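Local coordinates for stress responsive alpha-beta protein (Jannaschia sp., PDB 3BB5) that is of unknown function but forms a dimer with a ferredoxin-like alpha-beta fold of the stress-responsive A/B barrel family, at residues Met42-Gly47 / His93-Arg98; Pro50-Leu55 / Asp88-His93. One frame throughout, in Å; residues are numbered along the deposited sequence.

Contact 1: residues Met42-Gly47 / His93-Arg98; sequences MAILDG and HPTHQR
Ile44 and Thr95 meet methyl to methyl where helices 34-48 and 94-105 run side by side and nearly antiparallel, their short axes 9.6 Å apart at an angle of 164°. Ile44 CG2 lies 3.2 Å from Thr95 CG2, a separation short enough to be doubtful in detail. In both residues the branch that touches is the one anti to the backbone N; for Thr95 (chi1 -53°) this turns the methyl to the neighbouring helix and keeps OG1 beside its own backbone N. Beta-branched residues suit close helix packing, since their methyls stay near the backbone. One residue on, Leu45 uses the longer reach of leucine: its CD2 comes within 4.2 Å of His96 CA and lies at the edge of the imidazole, near its plane.

Arg98 adds a contact of mixed character. Its chain bends at chi3 (77°) and crosses Ile44 at about a right angle, placing NH2 3.4 Å from Ile44 CD1, so a flexible side chain at the surface extends the cover over the isoleucine.

The capping bond lies within residues 93-98: His93, the N-cap, accepts from Thr95 N through ND1 at 3.0 Å, with the donor tilted slightly from the ring plane. His96 ND1 reaches back to Ala91 O in the preceding helix, and Asp46 OD2 bonds His60 NE2.

Ile44 and Leu45 also touch Ala99. Beneath the helix pair, Leu45 and selenomethionine Met42 rest on Phe58 of strand 55-62. Both helices thus pack on one face of the antiparallel sheet of strand order 2-3-1-4, as in a ferredoxin-like fold.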
HETATM    1  N   MSE A  42       7.264  14.517  -4.299  1.00 33.27           N
HETATM    2  CA  MSE A  42       7.908  13.260  -4.684  1.00 33.62           C
HETATM    3  C   MSE A  42       9.402  13.381  -5.050  1.00 34.32           C
HETATM    4  O   MSE A  42      10.174  12.509  -4.644  1.00 33.57           O
HETATM    5  CB  MSE A  42       7.146  12.582  -5.829  1.00 35.13           C
HETATM    6  CG  MSE A  42       5.692  12.154  -5.467  1.00 35.49           C
HETATM    7 SE   MSE A  42       5.521  11.070  -3.863  0.75 36.42          SE
HETATM    8  CE  MSE A  42       5.308  12.390  -2.483  1.00 31.53           C
ATOM      9  N   ALA A  43       9.795  14.444  -5.781  1.00 32.30           N
ATOM     10  CA  ALA A  43      11.202  14.724  -6.081  1.00 29.48           C
ATOM     11  C   ALA A  43      11.973  15.054  -4.828  1.00 30.12           C
ATOM     12  O   ALA A  43      13.138  14.674  -4.703  1.00 31.16           O
ATOM     13  CB  ALA A  43      11.345  15.882  -7.091  1.00 27.69           C
ATOM     14  N   ILE A  44      11.340  15.771  -3.902  1.00 30.95           N
ATOM     15  CA  ILE A  44      11.960  16.069  -2.608  1.00 34.12           C
ATOM     16  C   ILE A  44      12.223  14.766  -1.787  1.00 33.94           C
ATOM     17  O   ILE A  44      13.311  14.555  -1.258  1.00 31.77           O
ATOM     18  CB  ILE A  44      11.146  17.123  -1.801  1.00 32.75           C
ATOM     19  CG1 ILE A  44      11.275  18.504  -2.469  1.00 32.99           C
ATOM     20  CG2 ILE A  44      11.609  17.156  -0.339  1.00 32.02           C
ATOM     21  CD1 ILE A  44      10.199  19.566  -2.072  1.00 33.65           C
ATOM     22  N   LEU A  45      11.232  13.895  -1.729  1.00 34.01           N
ATOM     23  CA  LEU A  45      11.384  12.587  -1.085  1.00 35.09           C
ATOM     24  C   LEU A  45      12.338  11.593  -1.783  1.00 36.46           C
ATOM     25  O   LEU A  45      13.102  10.911  -1.095  1.00 34.08           O
ATOM     26  CB  LEU A  45      10.030  11.986  -0.848  1.00 36.39           C
ATOM     27  CG  LEU A  45       9.123  12.789   0.110  1.00 35.89           C
ATOM     28  CD1 LEU A  45       7.764  12.086   0.223  1.00 28.49           C
ATOM     29  CD2 LEU A  45       9.772  12.977   1.477  1.00 31.01           C
ATOM     30  N   ASP A  46      12.368  11.576  -3.121  1.00 35.55           N
ATOM     31  CA  ASP A  46      13.388  10.812  -3.866  1.00 35.10           C
ATOM     32  C   ASP A  46      14.815  11.209  -3.457  1.00 34.58           C
ATOM     33  O   ASP A  46      15.693  10.357  -3.330  1.00 32.47           O
ATOM     34  CB  ASP A  46      13.256  10.969  -5.387  1.00 34.05           C
ATOM     35  CG  ASP A  46      12.110  10.143  -5.981  1.00 42.04           C
ATOM     36  OD1 ASP A  46      11.738   9.113  -5.381  1.00 50.79           O
ATOM     37  OD2 ASP A  46      11.538  10.550  -7.025  1.00 45.44           O
ATOM     38  N   GLY A  47      15.028  12.505  -3.251  1.00 33.05           N
ATOM     39  CA  GLY A  47      16.306  13.009  -2.797  1.00 32.40           C
ATOM     40  C   GLY A  47      16.653  12.615  -1.399  1.00 31.20           C
ATOM     41  O   GLY A  47      17.806  12.354  -1.103  1.00 33.44           O
ATOM     42  N   HIS A  93      12.746  14.259  10.008  1.00 37.47           N
ATOM     43  CA  HIS A  93      13.750  14.931   9.189  1.00 35.28           C
ATOM     44  C   HIS A  93      13.120  16.172   8.535  1.00 33.71           C
ATOM     45  O   HIS A  93      11.994  16.086   8.032  1.00 36.03           O
ATOM     46  CB  HIS A  93      14.285  13.957   8.120  1.00 37.04           C
ATOM     47  CG  HIS A  93      15.470  14.475   7.365  1.00 32.71           C
ATOM     48  ND1 HIS A  93      15.378  15.453   6.401  1.00 32.81           N
ATOM     49  CD2 HIS A  93      16.777  14.131   7.424  1.00 31.36           C
ATOM     50  CE1 HIS A  93      16.582  15.699   5.910  1.00 30.09           C
ATOM     51  NE2 HIS A  93      17.448  14.911   6.518  1.00 28.05           N
ATOM     52  N   PRO A  94      13.841  17.319   8.521  1.00 32.91           N
ATOM     53  CA  PRO A  94      13.277  18.554   7.952  1.00 31.58           C
ATOM     54  C   PRO A  94      12.804  18.446   6.517  1.00 33.39           C
ATOM     55  O   PRO A  94      11.801  19.062   6.169  1.00 37.06           O
ATOM     56  CB  PRO A  94      14.417  19.594   8.071  1.00 32.33           C
ATOM     57  CG  PRO A  94      15.579  18.917   8.722  1.00 27.56           C
ATOM     58  CD  PRO A  94      15.222  17.501   9.047  1.00 30.61           C
ATOM     59  N   THR A  95      13.497  17.683   5.684  1.00 34.83           N
ATOM     60  CA  THR A  95      13.045  17.419   4.297  1.00 34.45           C
ATOM     61  C   THR A  95      11.673  16.759   4.226  1.00 36.24           C
ATOM     62  O   THR A  95      10.829  17.135   3.425  1.00 36.59           O
ATOM     63  CB  THR A  95      14.103  16.577   3.491  1.00 34.93           C
ATOM     64  OG1 THR A  95      15.372  17.221   3.585  1.00 31.26           O
ATOM     65  CG2 THR A  95      13.736  16.501   2.010  1.00 31.05           C
ATOM     66  N   HIS A  96      11.424  15.796   5.099  1.00 36.22           N
ATOM     67  CA  HIS A  96      10.149  15.112   5.090  1.00 36.49           C
ATOM     68  C   HIS A  96       8.991  15.966   5.690  1.00 36.88           C
ATOM     69  O   HIS A  96       7.825  15.917   5.234  1.00 34.48           O
ATOM     70  CB  HIS A  96      10.256  13.780   5.843  1.00 36.47           C
ATOM     71  CG  HIS A  96       8.927  13.235   6.179  1.00 33.96           C
ATOM     72  ND1 HIS A  96       8.377  13.341   7.438  1.00 37.90           N
ATOM     73  CD2 HIS A  96       7.963  12.728   5.378  1.00 36.67           C
ATOM     74  CE1 HIS A  96       7.145  12.870   7.404  1.00 43.61           C
ATOM     75  NE2 HIS A  96       6.874  12.485   6.167  1.00 38.91           N
ATOM     76  N   GLN A  97       9.299  16.722   6.731  1.00 36.25           N
ATOM     77  CA  GLN A  97       8.323  17.639   7.273  1.00 37.17           C
ATOM     78  C   GLN A  97       7.894  18.675   6.237  1.00 36.03           C
ATOM     79  O   GLN A  97       6.707  18.998   6.137  1.00 37.22           O
ATOM     80  CB  GLN A  97       8.853  18.283   8.557  1.00 37.25           C
ATOM     81  CG  GLN A  97       8.806  17.301   9.743  1.00 42.94           C
ATOM     82  CD  GLN A  97       9.345  17.911  11.038  1.00 45.61           C
ATOM     83  OE1 GLN A  97      10.539  18.181  11.159  1.00 49.71           O
ATOM     84  NE2 GLN A  97       8.467  18.120  12.005  1.00 52.56           N
ATOM     85  N   ARG A  98       8.832  19.177   5.442  1.00 36.99           N
ATOM     86  CA  ARG A  98       8.453  20.056   4.329  1.00 36.39           C
ATOM     87  C   ARG A  98       7.595  19.373   3.264  1.00 35.06           C
ATOM     88  O   ARG A  98       6.562  19.898   2.884  1.00 35.73           O
ATOM     89  CB  ARG A  98       9.653  20.684   3.677  1.00 37.93           C
ATOM     90  CG  ARG A  98       9.251  21.980   2.965  1.00 41.31           C
ATOM     91  CD  ARG A  98      10.420  22.758   2.511  1.00 46.89           C
ATOM     92  NE  ARG A  98      10.987  22.174   1.307  1.00 52.36           N
ATOM     93  CZ  ARG A  98      11.997  21.313   1.277  1.00 51.71           C
ATOM     94  NH1 ARG A  98      12.594  20.911   2.395  1.00 47.90           N
ATOM     95  NH2 ARG A  98      12.417  20.863   0.103  1.00 46.99           N
TER

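Contact 2: residues Pro50-Leu55 / Asp88-His93; sequences PELPGL and DAYAVH. With EDO (1,2-ethanediol), chain G.
Across the contact, the type I turn Leu52-Leu55 faces the C-terminal end of helix 84-92, with CA of Leu52 7.3 Å from CA of Tyr90; Leu55 N closes the turn by bonding to Leu52 O at 3.2 Å.

Two leucines from the ends of this turn converge on Tyr90. Leu52 CD1 approaches the edge of the phenol ring, near its plane, and also touches the base of the side chain, 3.9 Å from Tyr90 CB. The two side chains cross at about a right angle, and the same methyl touches both CB and CD2. Leu55 brings its own CD1 to 3.8 Å from Tyr90 CD2. With CG anti to the backbone N (chi1 -160°) and the chain extended beyond it, that methyl reaches the ring, which it meets obliquely. The forked end of leucine suits position 52, where the other branch, Leu52 CD2, lies 4.3 Å from His93 CD2, a looser contact at the margin; at Leu55 it is the extended reach that counts.

Tyrosine combines a broad apolar ring with a polar end. Tyr90 packs on Phe77 and Cys79 of strand 75-81, and its ring also meets those of Phe81 and His96. Tyr90 OH is 3.1 Å from O2 of a 1,2-ethanediol, a hydrogen bond in which either could be the donor; the diol is also bonded to His23 NE2.

The contact joins the loop from helix 34-48 into edge strand 55-62 to the end of helix 84-92 through carbon atoms alone, mainly the two leucines against Tyr90, whose far end lies in a polar site. The diol, probably from the crystallisation liquor, may mark a pocket there.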
ATOM      1  N   PRO A  50      17.925   8.126  -0.195  1.00 34.83           N
ATOM      2  CA  PRO A  50      19.336   7.673  -0.163  1.00 34.12           C
ATOM      3  C   PRO A  50      20.137   8.188   0.993  1.00 34.62           C
ATOM      4  O   PRO A  50      21.224   7.711   1.218  1.00 38.23           O
ATOM      5  CB  PRO A  50      19.933   8.241  -1.461  1.00 33.59           C
ATOM      6  CG  PRO A  50      18.801   8.632  -2.299  1.00 33.06           C
ATOM      7  CD  PRO A  50      17.644   8.899  -1.420  1.00 35.06           C
ATOM      8  N   GLU A  51      19.627   9.194   1.689  1.00 37.70           N
ATOM      9  CA  GLU A  51      20.326   9.848   2.775  1.00 37.30           C
ATOM     10  C   GLU A  51      19.889   9.299   4.109  1.00 37.10           C
ATOM     11  O   GLU A  51      20.446   9.669   5.121  1.00 38.18           O
ATOM     12  CB  GLU A  51      20.111  11.383   2.682  1.00 40.10           C
ATOM     13  CG  GLU A  51      20.593  11.995   1.315  1.00 41.99           C
ATOM     14  CD  GLU A  51      22.073  11.653   1.037  1.00 51.66           C
ATOM     15  OE1 GLU A  51      22.879  11.746   2.021  1.00 53.31           O
ATOM     16  OE2 GLU A  51      22.416  11.268  -0.121  1.00 53.49           O
ATOM     17  N   LEU A  52      18.913   8.392   4.099  1.00 37.29           N
ATOM     18  CA  LEU A  52      18.378   7.737   5.307  1.00 36.70           C
ATOM     19  C   LEU A  52      18.664   6.264   5.176  1.00 36.01           C
ATOM     20  O   LEU A  52      18.036   5.594   4.372  1.00 37.01           O
ATOM     21  CB  LEU A  52      16.867   7.908   5.400  1.00 37.20           C
ATOM     22  CG  LEU A  52      16.304   9.298   5.659  1.00 39.19           C
ATOM     23  CD1 LEU A  52      14.788   9.178   5.511  1.00 36.61           C
ATOM     24  CD2 LEU A  52      16.707   9.873   7.054  1.00 33.54           C
ATOM     25  N   PRO A  53      19.652   5.761   5.921  1.00 39.25           N
ATOM     26  CA  PRO A  53      20.050   4.368   5.756  1.00 39.42           C
ATOM     27  C   PRO A  53      18.983   3.332   6.100  1.00 38.38           C
ATOM     28  O   PRO A  53      18.998   2.239   5.519  1.00 39.01           O
ATOM     29  CB  PRO A  53      21.245   4.222   6.693  1.00 38.00           C
ATOM     30  CG  PRO A  53      21.161   5.331   7.618  1.00 40.15           C
ATOM     31  CD  PRO A  53      20.494   6.458   6.915  1.00 39.02           C
ATOM     32  N   GLY A  54      18.098   3.665   7.035  1.00 36.28           N
ATOM     33  CA  GLY A  54      17.011   2.776   7.403  1.00 36.65           C
ATOM     34  C   GLY A  54      15.819   2.751   6.487  1.00 36.77           C
ATOM     35  O   GLY A  54      14.912   1.965   6.742  1.00 37.27           O
ATOM     36  N   LEU A  55      15.790   3.630   5.456  1.00 37.54           N
ATOM     37  CA  LEU A  55      14.729   3.644   4.408  1.00 36.28           C
ATOM     38  C   LEU A  55      15.318   2.959   3.188  1.00 35.50           C
ATOM     39  O   LEU A  55      16.068   3.557   2.414  1.00 37.88           O
ATOM     40  CB  LEU A  55      14.311   5.071   4.053  1.00 36.21           C
ATOM     41  CG  LEU A  55      12.977   5.381   3.368  1.00 40.82           C
ATOM     42  CD1 LEU A  55      12.881   6.904   3.160  1.00 32.25           C
ATOM     43  CD2 LEU A  55      12.778   4.660   2.083  1.00 33.67           C
ATOM     44  N   ASP A  88      10.713   6.692  12.336  1.00 38.09           N
ATOM     45  CA  ASP A  88      10.783   7.902  13.157  1.00 37.60           C
ATOM     46  C   ASP A  88      11.857   8.877  12.710  1.00 37.08           C
ATOM     47  O   ASP A  88      11.672  10.076  12.795  1.00 39.65           O
ATOM     48  CB  ASP A  88      11.059   7.538  14.609  1.00 39.08           C
ATOM     49  CG  ASP A  88       9.943   6.726  15.245  1.00 40.54           C
ATOM     50  OD1 ASP A  88       8.791   6.749  14.746  1.00 45.05           O
ATOM     51  OD2 ASP A  88      10.249   6.056  16.247  1.00 47.57           O
ATOM     52  N   ALA A  89      12.988   8.357  12.251  1.00 36.46           N
ATOM     53  CA  ALA A  89      14.049   9.179  11.680  1.00 33.70           C
ATOM     54  C   ALA A  89      13.531   9.939  10.481  1.00 34.68           C
ATOM     55  O   ALA A  89      13.814  11.098  10.307  1.00 34.54           O
ATOM     56  CB  ALA A  89      15.214   8.333  11.275  1.00 31.05           C
ATOM     57  N   TYR A  90      12.717   9.264   9.674  1.00 37.16           N
ATOM     58  CA  TYR A  90      12.107   9.852   8.491  1.00 36.19           C
ATOM     59  C   TYR A  90      11.053  10.894   8.833  1.00 36.14           C
ATOM     60  O   TYR A  90      11.037  11.983   8.258  1.00 36.30           O
ATOM     61  CB  TYR A  90      11.578   8.712   7.635  1.00 36.08           C
ATOM     62  CG  TYR A  90      10.531   9.044   6.599  1.00 38.48           C
ATOM     63  CD1 TYR A  90       9.204   9.008   6.918  1.00 30.04           C
ATOM     64  CD2 TYR A  90      10.875   9.298   5.293  1.00 35.40           C
ATOM     65  CE1 TYR A  90       8.253   9.249   5.989  1.00 37.87           C
ATOM     66  CE2 TYR A  90       9.934   9.562   4.366  1.00 36.02           C
ATOM     67  CZ  TYR A  90       8.614   9.532   4.717  1.00 35.83           C
ATOM     68  OH  TYR A  90       7.621   9.755   3.795  1.00 36.90           O
ATOM     69  N   ALA A  91      10.183  10.555   9.781  1.00 38.19           N
ATOM     70  CA  ALA A  91       9.145  11.446  10.273  1.00 36.85           C
ATOM     71  C   ALA A  91       9.686  12.833  10.604  1.00 37.92           C
ATOM     72  O   ALA A  91       9.132  13.830  10.159  1.00 38.26           O
ATOM     73  CB  ALA A  91       8.504  10.856  11.508  1.00 35.57           C
ATOM     74  N   VAL A  92      10.783  12.875  11.362  1.00 37.47           N
ATOM     75  CA  VAL A  92      11.276  14.102  11.942  1.00 36.25           C
ATOM     76  C   VAL A  92      12.232  14.865  11.070  1.00 36.63           C
ATOM     77  O   VAL A  92      12.526  16.006  11.362  1.00 39.03           O
ATOM     78  CB  VAL A  92      11.966  13.847  13.312  1.00 38.18           C
ATOM     79  CG1 VAL A  92      10.967  13.258  14.282  1.00 39.95           C
ATOM     80  CG2 VAL A  92      13.211  12.943  13.163  1.00 33.39           C
ATOM     81  N   HIS A  93      12.746  14.259  10.008  1.00 37.47           N
ATOM     82  CA  HIS A  93      13.750  14.931   9.189  1.00 35.28           C
ATOM     83  C   HIS A  93      13.120  16.172   8.535  1.00 33.71           C
ATOM     84  O   HIS A  93      11.994  16.086   8.032  1.00 36.03           O
ATOM     85  CB  HIS A  93      14.285  13.957   8.120  1.00 37.04           C
ATOM     86  CG  HIS A  93      15.470  14.475   7.365  1.00 32.71           C
ATOM     87  ND1 HIS A  93      15.378  15.453   6.401  1.00 32.81           N
ATOM     88  CD2 HIS A  93      16.777  14.131   7.424  1.00 31.36           C
ATOM     89  CE1 HIS A  93      16.582  15.699   5.910  1.00 30.09           C
ATOM     90  NE2 HIS A  93      17.448  14.911   6.518  1.00 28.05           N
TER
HETATM   91  C1  EDO G 103       2.680  11.419   5.108  1.00 52.94           C
HETATM   92  O1  EDO G 103       2.398  11.898   6.432  1.00 48.49           O
HETATM   93  C2  EDO G 103       4.183  11.443   4.800  1.00 56.09           C
HETATM   94  O2  EDO G 103       4.793  10.144   4.976  1.00 52.54           O

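How the contacts relate
From the N terminus, the chain passes through strand 21-27 and helix 34-48, where residues 42-47 give the first half of contact 1. Soon after, 50-55 leads into strand 55-62 and supplies the first half of contact 2. Strands 55-62 and 75-81 follow, then helix 84-92, whose last turns and the following His93 (88-93) close the inner loop of contact 2; 93-98 then closes the wider loop of contact 1 around it. The contacts are therefore nested rather than crossed, and His93 belongs to both, at the junction of two successive helices. Contact 1 pairs the long helices above the sheet, while contact 2 ties the turn before strand 55-62 to the helix preceding 94-105.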